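26.7 kDa salivary protein (Phlebotomus duboscqi, PDB 6MT7) binds and sequesters cysteinyl leukotrienes and a thromboxane A2 analogue, so modulating sand fly blood feeding and inhibiting collagen-induced platelet aggregation that depends on thromboxane A2. Local coordinates at residues C48-H52 against L53-N57; Q10-W13 against A14-C18. One frame throughout, in Å; residues are numbered along the deposited sequence.

In the fold
Contact 2 comes first along the chain, within helix 8-21; contact 1 follows, at the end of helix 40-52 and the turn that leads into strand 56-57. Their centres lie about 10 Å apart, both within the PBP/GOBP (odorant-binding) family region. The Cys-18 to Cys-48 disulfide ties the two helices covalently, and beside it His-52 CD2 comes 3.4 Å from Trp-13 CH2, the ring planes about 40° apart. Both contacts touch the same bound Triton X-100 fragment: Phe-15 and Arg-16 from residues 14-18, Val-49, Trp-50 and Leu-53 from contact 1. The two helices, with the turn after the second, thus line one pocket, occupied here by detergent and probably the site of natural lipid ligands.

Contact 1 of 2, residues C48-H52 against L53-N57. With TRT (fragment of triton X-100), chain C.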
loop_
_atom_site.group_PDB
_atom_site.type_symbol
_atom_site.label_atom_id
_atom_site.label_comp_id
_atom_site.label_asym_id
_atom_site.label_seq_id
_atom_site.Cartn_x
_atom_site.Cartn_y
_atom_site.Cartn_z
ATOM N N CYS A 48 9.657 -2.200 -1.490
ATOM C CA CYS A 48 8.332 -1.824 -1.976
ATOM C C CYS A 48 7.303 -1.871 -0.858
ATOM O O CYS A 48 6.466 -0.966 -0.740
ATOM C CB CYS A 48 7.917 -2.758 -3.121
ATOM S SG CYS A 48 6.248 -2.496 -3.862
ATOM N N VAL A 49 7.335 -2.925 -0.036
ATOM C CA VAL A 49 6.318 -3.061 1.004
ATOM C C VAL A 49 6.497 -1.987 2.073
ATOM O O VAL A 49 5.519 -1.364 2.507
ATOM C CB VAL A 49 6.334 -4.475 1.615
ATOM C CG1 VAL A 49 5.380 -4.547 2.803
ATOM C CG2 VAL A 49 5.934 -5.519 0.568
ATOM N N TRP A 50 7.737 -1.744 2.511
ATOM C CA TRP A 50 7.962 -0.647 3.458
ATOM C C TRP A 50 7.407 0.656 2.906
ATOM O O TRP A 50 6.727 1.410 3.616
ATOM C CB TRP A 50 9.451 -0.469 3.753
ATOM C CG TRP A 50 10.088 -1.431 4.700
ATOM C CD1 TRP A 50 11.142 -2.257 4.427
ATOM C CD2 TRP A 50 9.771 -1.633 6.087
ATOM N NE1 TRP A 50 11.488 -2.972 5.545
ATOM C CE2 TRP A 50 10.665 -2.606 6.580
ATOM C CE3 TRP A 50 8.819 -1.087 6.957
ATOM C CZ2 TRP A 50 10.630 -3.055 7.907
ATOM C CZ3 TRP A 50 8.784 -1.540 8.274
ATOM C CH2 TRP A 50 9.689 -2.511 8.733
ATOM N N LEU A 51 7.668 0.925 1.624
ATOM C CA LEU A 51 7.190 2.152 0.995
ATOM C C LEU A 51 5.667 2.178 0.932
ATOM O O LEU A 51 5.033 3.185 1.275
ATOM C CB LEU A 51 7.785 2.274 -0.413
ATOM C CG LEU A 51 7.273 3.396 -1.326
ATOM C CD1 LEU A 51 7.672 4.752 -0.789
ATOM C CD2 LEU A 51 7.803 3.199 -2.760
ATOM N N HIS A 52 5.060 1.075 0.488
ATOM C CA HIS A 52 3.619 1.066 0.273
ATOM C C HIS A 52 2.825 0.977 1.570
ATOM O O HIS A 52 1.615 1.254 1.560
ATOM C CB HIS A 52 3.248 -0.074 -0.680
ATOM C CG HIS A 52 3.559 0.240 -2.111
ATOM N ND1 HIS A 52 4.848 0.387 -2.572
ATOM C CD2 HIS A 52 2.748 0.485 -3.171
ATOM C CE1 HIS A 52 4.823 0.693 -3.858
ATOM N NE2 HIS A 52 3.559 0.750 -4.246
ATOM N N LEU A 53 3.473 0.605 2.681
ATOM C CA LEU A 53 2.863 0.714 3.999
ATOM C C LEU A 53 2.901 2.131 4.554
ATOM O O LEU A 53 2.284 2.384 5.596
ATOM C CB LEU A 53 3.567 -0.214 4.991
ATOM C CG LEU A 53 3.318 -1.719 4.834
ATOM C CD1 LEU A 53 4.298 -2.518 5.677
ATOM C CD2 LEU A 53 1.881 -2.056 5.214
ATOM N N GLY A 54 3.620 3.045 3.910
ATOM C CA GLY A 54 3.794 4.377 4.460
ATOM C C GLY A 54 4.894 4.487 5.483
ATOM O O GLY A 54 4.913 5.448 6.266
ATOM N N LEU A 55 5.842 3.549 5.481
ATOM C CA LEU A 55 6.842 3.468 6.540
ATOM C C LEU A 55 8.256 3.746 6.043
ATOM O O LEU A 55 9.219 3.516 6.781
ATOM C CB LEU A 55 6.759 2.095 7.206
ATOM C CG LEU A 55 5.400 1.877 7.867
ATOM C CD1 LEU A 55 5.309 0.454 8.398
ATOM C CD2 LEU A 55 5.201 2.904 9.001
ATOM N N TYR A 56 8.408 4.249 4.818
ATOM C CA TYR A 56 9.715 4.623 4.290
ATOM C C TYR A 56 9.681 6.095 3.923
ATOM O O TYR A 56 8.856 6.520 3.107
ATOM C CB TYR A 56 10.099 3.769 3.078
ATOM C CG TYR A 56 11.457 4.111 2.499
ATOM C CD1 TYR A 56 12.627 3.895 3.225
ATOM C CD2 TYR A 56 11.571 4.636 1.218
ATOM C CE1 TYR A 56 13.879 4.209 2.693
ATOM C CE2 TYR A 56 12.827 4.943 0.672
ATOM C CZ TYR A 56 13.967 4.725 1.413
ATOM O OH TYR A 56 15.199 5.023 0.868
ATOM N N ASN A 57 10.566 6.874 4.541
ATOM C CA ASN A 57 10.630 8.309 4.311
ATOM C C ASN A 57 11.558 8.530 3.123
ATOM O O ASN A 57 12.770 8.345 3.233
ATOM C CB ASN A 57 11.117 9.011 5.576
ATOM C CG ASN A 57 11.259 10.512 5.416
ATOM O OD1 ASN A 57 11.388 11.029 4.311
ATOM N ND2 ASN A 57 11.253 11.224 6.547
HETATM C C25 TRT C . -2.529 -14.784 -2.005
HETATM O O24 TRT C . -2.294 -13.865 -0.944
HETATM C C23 TRT C . -0.962 -13.915 -0.432
HETATM C C22 TRT C . -0.753 -12.658 0.403
HETATM O O21 TRT C . 0.473 -12.685 1.135
HETATM C C20 TRT C . 0.539 -11.510 1.936
HETATM C C19 TRT C . 1.740 -11.594 2.860
HETATM O O18 TRT C . 2.887 -11.094 2.179
HETATM C C17 TRT C . 3.971 -11.981 2.358
HETATM C C16 TRT C . 4.979 -11.399 3.329
HETATM O O15 TRT C . 5.831 -10.454 2.674
HETATM C C12 TRT C . 6.515 -9.525 3.438
HETATM C C13 TRT C . 6.825 -9.795 4.766
HETATM C C14 TRT C . 7.515 -8.855 5.539
HETATM C C11 TRT C . 6.894 -8.309 2.883
HETATM C C10 TRT C . 7.583 -7.374 3.650
HETATM C C9 TRT C . 7.897 -7.633 4.978
HETATM C C6 TRT C . 8.632 -6.594 5.774
HETATM C C8 TRT C . 10.083 -7.054 5.839
HETATM C C7 TRT C . 8.606 -5.264 5.028
HETATM C C5 TRT C . 8.080 -6.516 7.216
HETATM C C1 TRT C . 6.712 -5.886 7.568
HETATM C C2 TRT C . 5.563 -6.221 6.623
HETATM C C4 TRT C . 6.328 -6.401 8.949
HETATM C C3 TRT C . 6.764 -4.370 7.704
HETATM O O HOH W 1 6.360 5.185 2.750
#
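Leu-53 N still bonds helically to Val-49 O (2.8 Å), but at Gly-54, with phi 83°, the chain leaves helix 40-52 in a Schellman motif: Gly-54 N turns back to Leu-51 O and Leu-55 N reaches Trp-50 O at 3.0 Å. A water extends this closure, donating to Leu-51 O and accepting from Tyr-56 N.

Val-49 and Leu-53 run alongside each other, one helical turn apart, and their CG1 and CD1 methyls meet at 3.7 Å. With CG1 anti to the backbone N (chi1 173°), Val-49 turns this methyl to C10 of the detergent's phenyl ring as well, and CD1 of Leu-53 reaches the methyl C3. The Trp-50 indole spreads one face toward the branched alkyl end, with CZ3 3.5 Å from C3. Leu-55 comes at the indole's edge instead, its CB 3.8 Å from CE3. Within the helix, Cys-48 O takes two donors, His-52 N and His-52 ND1, both at 2.8 Å; the ND1 bond restrains the turn of the imidazole.

Around this corner, Val-49 and Leu-53 rest on helix 8-21, Trp-50 and Leu-55 on helix 65-74, and Trp-50 and Tyr-56 on Ile-97 of helix 94-106, while strand 56-57 pairs antiparallel with 62-63.

Contact 2 of 2, residues Q10-W13 against A14-C18; sequences QTFW and AFRTC. With TRT (fragment of triton X-100), chain C.
Trp-13 O is gripped twice by Thr-17, by its backbone N and by its hydroxyl OG1, each at 2.9 Å and from opposite faces of the carbonyl plane. This is the usual i to i+4 pattern of an alpha-helix, here helix 8-21 of the odorant-binding fold, with a threonine hydroxyl added to it. OG1 reaches back because it stands beside its own backbone N (chi1 -65°), and the same torsion sets it over one face of the Trp-13 indole, 2.9 Å above the plane. The indole also meets Arg-166 in a cation-pi contact.

One residue earlier, Phe-12 and Arg-16 lie side by side. Arg-16 CG sits over the phenyl face, 3.8 Å from the ring centroid, as a CH-pi contact. A bend at chi2 (-76°) carries CD past the CE1-CZ edge of the ring, and a second at chi3 turns the guanidinium on toward Thr-230 O, bonded by NE, and Gln-19 OE1, bonded by NH1. Lys-136 makes a cation-pi contact with Phe-12.

Phe-15 lines the pocket together with Arg-16. Trp-34 meets its ring edge-to-face, and the Triton fragment lies against it, with CE1 of Phe-15 3.4 Å from C2 of the detergent's alkyl end.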
loop_
_atom_site.group_PDB
_atom_site.type_symbol
_atom_site.label_atom_id
_atom_site.label_comp_id
_atom_site.label_asym_id
_atom_site.label_seq_id
_atom_site.Cartn_x
_atom_site.Cartn_y
_atom_site.Cartn_z
ATOM N N GLN A 10 -5.207 -1.759 4.393
ATOM C CA GLN A 10 -4.057 -0.996 3.925
ATOM C C GLN A 10 -2.793 -1.844 3.920
ATOM O O GLN A 10 -1.930 -1.672 3.050
ATOM C CB GLN A 10 -3.876 0.241 4.802
ATOM C CG GLN A 10 -4.990 1.272 4.605
ATOM C CD GLN A 10 -5.004 2.334 5.685
ATOM O OE1 GLN A 10 -4.595 2.093 6.832
ATOM N NE2 GLN A 10 -5.468 3.524 5.326
ATOM N N THR A 11 -2.647 -2.746 4.897
ATOM C CA THR A 11 -1.490 -3.635 4.871
ATOM C C THR A 11 -1.646 -4.669 3.770
ATOM O O THR A 11 -0.693 -4.941 3.033
ATOM C CB THR A 11 -1.285 -4.319 6.230
ATOM O OG1 THR A 11 -2.424 -5.125 6.540
ATOM C CG2 THR A 11 -1.086 -3.272 7.342
ATOM N N PHE A 12 -2.850 -5.237 3.627
ATOM C CA PHE A 12 -3.098 -6.197 2.553
ATOM C C PHE A 12 -2.782 -5.589 1.190
ATOM O O PHE A 12 -2.120 -6.218 0.349
ATOM C CB PHE A 12 -4.557 -6.654 2.616
ATOM C CG PHE A 12 -4.880 -7.826 1.737
ATOM C CD1 PHE A 12 -4.120 -8.979 1.773
ATOM C CD2 PHE A 12 -5.981 -7.774 0.884
ATOM C CE1 PHE A 12 -4.447 -10.064 0.957
ATOM C CE2 PHE A 12 -6.309 -8.845 0.082
ATOM C CZ PHE A 12 -5.543 -9.992 0.117
ATOM N N TRP A 13 -3.250 -4.354 0.953
ATOM C CA TRP A 13 -2.991 -3.699 -0.326
ATOM C C TRP A 13 -1.497 -3.548 -0.579
ATOM O O TRP A 13 -1.028 -3.770 -1.702
ATOM C CB TRP A 13 -3.678 -2.330 -0.394
ATOM C CG TRP A 13 -3.347 -1.617 -1.668
ATOM C CD1 TRP A 13 -3.923 -1.807 -2.893
ATOM C CD2 TRP A 13 -2.325 -0.626 -1.855
ATOM N NE1 TRP A 13 -3.324 -0.993 -3.830
ATOM C CE2 TRP A 13 -2.341 -0.260 -3.216
ATOM C CE3 TRP A 13 -1.398 -0.018 -0.999
ATOM C CZ2 TRP A 13 -1.473 0.687 -3.740
ATOM C CZ3 TRP A 13 -0.541 0.930 -1.521
ATOM C CH2 TRP A 13 -0.583 1.269 -2.883
ATOM N N ALA A 14 -0.727 -3.196 0.455
ATOM C CA ALA A 14 0.716 -3.037 0.282
ATOM C C ALA A 14 1.379 -4.356 -0.108
ATOM O O ALA A 14 2.174 -4.405 -1.058
ATOM C CB ALA A 14 1.341 -2.474 1.565
ATOM N N PHE A 15 1.070 -5.443 0.612
ATOM C CA PHE A 15 1.647 -6.740 0.258
ATOM C C PHE A 15 1.271 -7.138 -1.165
ATOM O O PHE A 15 2.124 -7.528 -1.972
ATOM C CB PHE A 15 1.169 -7.829 1.220
ATOM C CG PHE A 15 1.667 -7.678 2.622
ATOM C CD1 PHE A 15 3.029 -7.659 2.905
ATOM C CD2 PHE A 15 0.761 -7.595 3.668
ATOM C CE1 PHE A 15 3.476 -7.540 4.219
ATOM C CE2 PHE A 15 1.199 -7.477 4.977
ATOM C CZ PHE A 15 2.548 -7.443 5.254
ATOM N N ARG A 16 -0.012 -7.060 -1.487
ATOM C CA ARG A 16 -0.472 -7.585 -2.766
ATOM C C ARG A 16 0.041 -6.748 -3.928
ATOM O O ARG A 16 0.468 -7.294 -4.955
ATOM C CB ARG A 16 -1.997 -7.650 -2.773
ATOM C CG ARG A 16 -2.577 -8.640 -1.750
ATOM C CD ARG A 16 -2.431 -10.098 -2.223
ATOM N NE ARG A 16 -3.130 -10.325 -3.487
ATOM C CZ ARG A 16 -2.571 -10.887 -4.558
ATOM N NH1 ARG A 16 -1.307 -11.289 -4.513
ATOM N NH2 ARG A 16 -3.275 -11.050 -5.676
ATOM N N THR A 17 0.021 -5.423 -3.785
ATOM C CA THR A 17 0.520 -4.565 -4.857
ATOM C C THR A 17 1.991 -4.839 -5.132
ATOM O O THR A 17 2.407 -4.957 -6.297
ATOM C CB THR A 17 0.287 -3.101 -4.482
ATOM O OG1 THR A 17 -1.125 -2.871 -4.415
ATOM C CG2 THR A 17 0.921 -2.135 -5.497
ATOM N N CYS A 18 2.790 -4.968 -4.073
ATOM C CA CYS A 18 4.208 -5.244 -4.264
ATOM C C CYS A 18 4.452 -6.631 -4.849
ATOM O O CYS A 18 5.406 -6.813 -5.617
ATOM C CB CYS A 18 4.934 -5.062 -2.934
ATOM S SG CYS A 18 4.917 -3.305 -2.508
HETATM C C25 TRT C . -2.529 -14.784 -2.005
HETATM O O24 TRT C . -2.294 -13.865 -0.944
HETATM C C23 TRT C . -0.962 -13.915 -0.432
HETATM C C22 TRT C . -0.753 -12.658 0.403
HETATM O O21 TRT C . 0.473 -12.685 1.135
HETATM C C20 TRT C . 0.539 -11.510 1.936
HETATM C C19 TRT C . 1.740 -11.594 2.860
HETATM O O18 TRT C . 2.887 -11.094 2.179
HETATM C C17 TRT C . 3.971 -11.981 2.358
HETATM C C16 TRT C . 4.979 -11.399 3.329
HETATM O O15 TRT C . 5.831 -10.454 2.674
HETATM C C12 TRT C . 6.515 -9.525 3.438
HETATM C C13 TRT C . 6.825 -9.795 4.766
HETATM C C14 TRT C . 7.515 -8.855 5.539
HETATM C C11 TRT C . 6.894 -8.309 2.883
HETATM C C10 TRT C . 7.583 -7.374 3.650
HETATM C C9 TRT C . 7.897 -7.633 4.978
HETATM C C6 TRT C . 8.632 -6.594 5.774
HETATM C C8 TRT C . 10.083 -7.054 5.839
HETATM C C7 TRT C . 8.606 -5.264 5.028
HETATM C C5 TRT C . 8.080 -6.516 7.216
HETATM C C1 TRT C . 6.712 -5.886 7.568
HETATM C C2 TRT C . 5.563 -6.221 6.623
HETATM C C4 TRT C . 6.328 -6.401 8.949
HETATM C C3 TRT C . 6.764 -4.370 7.704
#